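Uncharacterized protein 4E10_S0_1Z6NA_001 (T18) (PDB 3LEF) is a computationally designed epitope-scaffold on a thioredoxin-like fold, probably meant to present the HIV epitope recognised by antibody 4E10 as an immunogen. Local coordinates at residues 33-36 against 37-41; 97-100 against 101-105. All blocks are in the same frame, centred on the assembly; numbering follows the deposited sequence.

Overall arrangement
Both contacts are local, each running along one unbroken stretch, and they lie in series: contact 1 is complete before contact 2 begins, so they neither nest nor cross. From the N terminus, the chain first meets 33-41, where helix 23-39 ends and turns at Gly40 toward helix 43-50; side chains here reach helices 67-82 and 151-163. After strands 56-61 and 86-91, the end of helix 93-99 runs on through 97-105 toward strand 113-117; side chains of 97-105 touch helix 4-10 as well as that strand. The two sit on opposite sides of the chain's centre, with about 34 Å between their own centres and about 24 Å between nearest atoms.

Contact 1 (33-36 against 37-41); sequences RQKL and ESNGL
Ser38 turns its OG beside its own backbone N, opposite the carbonyl carbon (chi1 -51°), which drops the hydroxyl back onto the preceding helical turn at Gln34. Glu37 has a similar first torsion, but its chain bends at chi2 (-82°) and runs alongside Arg33, both side chains pointing the same way. The Ser38 hydroxyl donates to Gln34 O, with OG and O 2.8 Å apart. Gln34 O also takes the backbone hydrogen bond from Ser38 N at 2.9 Å, the two donors arriving from opposite faces of its plane. Glu37 lays CG 3.1 Å from Arg33 O, and its OE1 comes only as near as 4.1 Å to Arg33 CD; the charged groups do not pair. Instead, Glu37 OE1 forms a salt bridge with Arg81 of helix 67-82. Asn39 crosses the Lys35 chain at a slant, ND2 lying 3.3 Å from Lys35 CG, while the lysine chain stays extended and its NZ hydrogen-bonds to Trp147 O. At the helix end, Gly40 N still bonds to Leu36 O at 2.8 Å, yet the donor stands 37° out of the carbonyl plane, and Gly40 itself has positive phi. Beyond the glycine Leu41 swings CD2 to 4.1 Å from Leu36 CD1, and Phe78 packs against both leucines. Chemically, the last turn is held by main-chain bonds, with the Ser38 hydroxyl adding a second grip on the Gln34 carbonyl, while apolar contact and the Arg81 salt bridge fasten this C-terminal end to helix 67-82.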
# COMPACT_ATOMS: atom_id res chain seq x y z
N ARG A 33 14.72 16.14 0.40
CA ARG A 33 14.02 17.41 0.61
C ARG A 33 15.01 18.53 0.96
O ARG A 33 14.99 19.58 0.34
CB ARG A 33 12.97 17.26 1.71
CG ARG A 33 11.80 18.22 1.59
CD ARG A 33 11.17 18.50 2.94
NE ARG A 33 10.49 17.33 3.47
CZ ARG A 33 10.79 16.70 4.62
NH1 ARG A 33 11.78 17.14 5.40
NH2 ARG A 33 10.08 15.64 4.98
N GLN A 34 15.87 18.30 1.95
CA GLN A 34 16.92 19.26 2.33
C GLN A 34 17.82 19.72 1.17
O GLN A 34 18.25 20.86 1.14
CB GLN A 34 17.81 18.68 3.44
CG GLN A 34 17.36 19.01 4.87
CD GLN A 34 17.70 20.44 5.31
OE1 GLN A 34 18.29 21.22 4.56
NE2 GLN A 34 17.31 20.78 6.54
N LYS A 35 18.11 18.83 0.23
CA LYS A 35 18.95 19.16 -0.92
C LYS A 35 18.26 20.19 -1.81
O LYS A 35 18.87 21.13 -2.28
CB LYS A 35 19.27 17.89 -1.71
CG LYS A 35 20.51 17.99 -2.61
CD LYS A 35 21.13 16.62 -2.87
CE LYS A 35 22.63 16.73 -3.14
NZ LYS A 35 23.36 15.41 -3.03
N LEU A 36 16.97 20.00 -2.05
CA LEU A 36 16.16 20.98 -2.78
C LEU A 36 15.97 22.28 -1.99
O LEU A 36 16.02 23.37 -2.56
CB LEU A 36 14.81 20.38 -3.12
CG LEU A 36 14.58 19.75 -4.50
CD1 LEU A 36 15.81 19.76 -5.35
CD2 LEU A 36 14.03 18.35 -4.32
N GLU A 37 15.76 22.17 -0.69
CA GLU A 37 15.53 23.35 0.14
C GLU A 37 16.77 24.23 0.20
O GLU A 37 16.64 25.46 0.26
CB GLU A 37 15.09 22.95 1.56
CG GLU A 37 13.80 22.13 1.64
CD GLU A 37 12.53 22.96 1.59
OE1 GLU A 37 11.45 22.38 1.80
OE2 GLU A 37 12.60 24.19 1.34
N SER A 38 17.95 23.61 0.19
CA SER A 38 19.24 24.34 0.22
C SER A 38 19.68 24.81 -1.17
O SER A 38 19.99 25.98 -1.37
CB SER A 38 20.35 23.45 0.78
OG SER A 38 19.98 22.86 2.01
N ASN A 39 19.73 23.89 -2.12
CA ASN A 39 20.23 24.20 -3.46
C ASN A 39 19.23 24.95 -4.34
O ASN A 39 19.60 25.69 -5.23
CB ASN A 39 20.65 22.90 -4.17
CG ASN A 39 21.74 22.15 -3.42
OD1 ASN A 39 22.55 22.76 -2.72
ND2 ASN A 39 21.78 20.82 -3.58
N GLY A 40 17.95 24.71 -4.11
CA GLY A 40 16.91 25.28 -4.95
C GLY A 40 16.81 24.60 -6.30
O GLY A 40 17.06 23.42 -6.41
N LEU A 41 16.44 25.38 -7.30
CA LEU A 41 16.22 24.90 -8.66
C LEU A 41 16.73 25.95 -9.61
O LEU A 41 16.79 27.12 -9.24
CB LEU A 41 14.73 24.73 -8.94
CG LEU A 41 13.91 23.82 -8.04
CD1 LEU A 41 12.47 24.00 -8.48
CD2 LEU A 41 14.36 22.37 -8.18

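Contact 2 (97-100 against 101-105); sequences EDDL and RQRLA. With EDO (1,2-ethanediol), chain B.
Helix 93-99 of the thioredoxin-like fold runs here into a segment that closes with a type I beta turn from Gln102 to Ala105, and two arginines reach back to the carbonyls of Glu97 and Asp99. Arg101 NE donates to Glu97 O at 2.7 Å, lying in the carbonyl plane on a lone pair; a weaker bond from NH1 joins it. The bend at chi3 (-54°) folds the guanidinium back to this oxygen, and NH2 goes on to Glu107 O. Arg103 curls toward Asp99: NH2 makes a salt bridge with OD2 at 3.1 Å, carboxylate and guanidinium planes 78° apart, and NE and NH2 bond weakly to Asp99 O. Both charged partners are shared with the N terminus, Asp99 OD2 accepting from Ala2 N and Arg103 NH2 donating to Ala2 O. One water bridges Asp99 O to Arg103 N and NE. Leu100 CD2 lies 3.7 Å above the guanidinium plane of Arg103, displaced toward its rim. Leu104 N bonds to Leu100 O at 3.2 Å, and Leu104 CD1 meets Leu100 CB at 3.9 Å, with Leu115 of strand 113-117 touching both leucines. Positive side chains thus gather at carbonyls of the helix's C-terminal end, where they probably offset its partial negative charge.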
# COMPACT_ATOMS: atom_id res chain seq x y z
N GLU A 97 -0.95 -2.51 -9.95
CA GLU A 97 -0.88 -3.83 -10.58
C GLU A 97 -2.26 -4.39 -10.88
O GLU A 97 -2.47 -5.06 -11.88
CB GLU A 97 -0.13 -4.83 -9.70
CG GLU A 97 1.38 -4.58 -9.64
CD GLU A 97 2.09 -5.36 -8.55
OE1 GLU A 97 1.41 -5.99 -7.72
OE2 GLU A 97 3.34 -5.33 -8.52
N ASP A 98 -3.21 -4.11 -10.01
CA ASP A 98 -4.55 -4.67 -10.13
C ASP A 98 -5.47 -3.89 -11.06
O ASP A 98 -6.35 -4.48 -11.68
CB ASP A 98 -5.19 -4.72 -8.74
CG ASP A 98 -6.53 -5.40 -8.76
OD1 ASP A 98 -6.56 -6.63 -8.98
OD2 ASP A 98 -7.55 -4.70 -8.56
N ASP A 99 -5.29 -2.57 -11.15
CA ASP A 99 -6.31 -1.74 -11.82
C ASP A 99 -5.78 -0.82 -12.92
O ASP A 99 -6.57 -0.35 -13.75
CB ASP A 99 -7.09 -0.92 -10.78
CG ASP A 99 -8.48 -0.52 -11.27
OD1 ASP A 99 -9.19 -1.35 -11.88
OD2 ASP A 99 -8.88 0.64 -11.03
N LEU A 100 -4.48 -0.56 -12.97
CA LEU A 100 -3.94 0.36 -13.96
C LEU A 100 -3.15 -0.31 -15.10
O LEU A 100 -2.79 0.35 -16.10
CB LEU A 100 -3.06 1.41 -13.26
CG LEU A 100 -3.74 2.48 -12.41
CD1 LEU A 100 -2.68 3.38 -11.80
CD2 LEU A 100 -4.66 3.30 -13.26
N ARG A 101 -2.88 -1.61 -14.98
CA ARG A 101 -2.01 -2.29 -15.95
C ARG A 101 -2.63 -2.47 -17.33
O ARG A 101 -1.94 -2.38 -18.33
CB ARG A 101 -1.53 -3.65 -15.40
CG ARG A 101 -0.28 -3.52 -14.52
CD ARG A 101 0.37 -4.85 -14.24
NE ARG A 101 -0.57 -5.79 -13.68
CZ ARG A 101 -0.37 -7.11 -13.61
NH1 ARG A 101 -1.30 -7.90 -13.07
NH2 ARG A 101 0.75 -7.64 -14.07
N GLN A 102 -3.94 -2.72 -17.40
CA GLN A 102 -4.58 -2.90 -18.70
C GLN A 102 -4.70 -1.57 -19.44
O GLN A 102 -4.21 -1.44 -20.56
CB GLN A 102 -5.96 -3.54 -18.55
CG GLN A 102 -5.93 -5.04 -18.27
CD GLN A 102 -7.32 -5.60 -17.99
OE1 GLN A 102 -8.16 -5.69 -18.90
NE2 GLN A 102 -7.56 -5.99 -16.74
N ARG A 103 -5.34 -0.58 -18.83
CA ARG A 103 -5.57 0.69 -19.50
C ARG A 103 -4.27 1.38 -19.95
O ARG A 103 -4.24 2.07 -20.98
CB ARG A 103 -6.41 1.63 -18.63
CG ARG A 103 -5.69 2.24 -17.44
CD ARG A 103 -6.65 3.06 -16.60
NE ARG A 103 -7.34 2.25 -15.60
CZ ARG A 103 -8.18 2.72 -14.69
NH1 ARG A 103 -8.47 4.02 -14.64
NH2 ARG A 103 -8.74 1.89 -13.83
N LEU A 104 -3.20 1.19 -19.18
CA LEU A 104 -1.90 1.78 -19.50
C LEU A 104 -1.06 0.87 -20.39
O LEU A 104 -0.01 1.29 -20.87
CB LEU A 104 -1.11 2.08 -18.23
CG LEU A 104 -1.75 3.10 -17.28
CD1 LEU A 104 -0.95 3.16 -16.03
CD2 LEU A 104 -1.85 4.47 -17.95
N ALA A 105 -1.52 -0.36 -20.60
CA ALA A 105 -0.81 -1.31 -21.46
C ALA A 105 0.58 -1.61 -20.89
O ALA A 105 1.59 -1.51 -21.60
CB ALA A 105 -0.72 -0.79 -22.90
C1 EDO B . -8.24 -6.19 -13.03
O1 EDO B . -8.84 -5.06 -12.38
C2 EDO B . -7.88 -7.26 -12.01
O2 EDO B . -6.72 -8.00 -12.44
O HOH W 1 -5.54 -3.40 -14.89
O HOH W 2 -6.96 -0.60 -16.54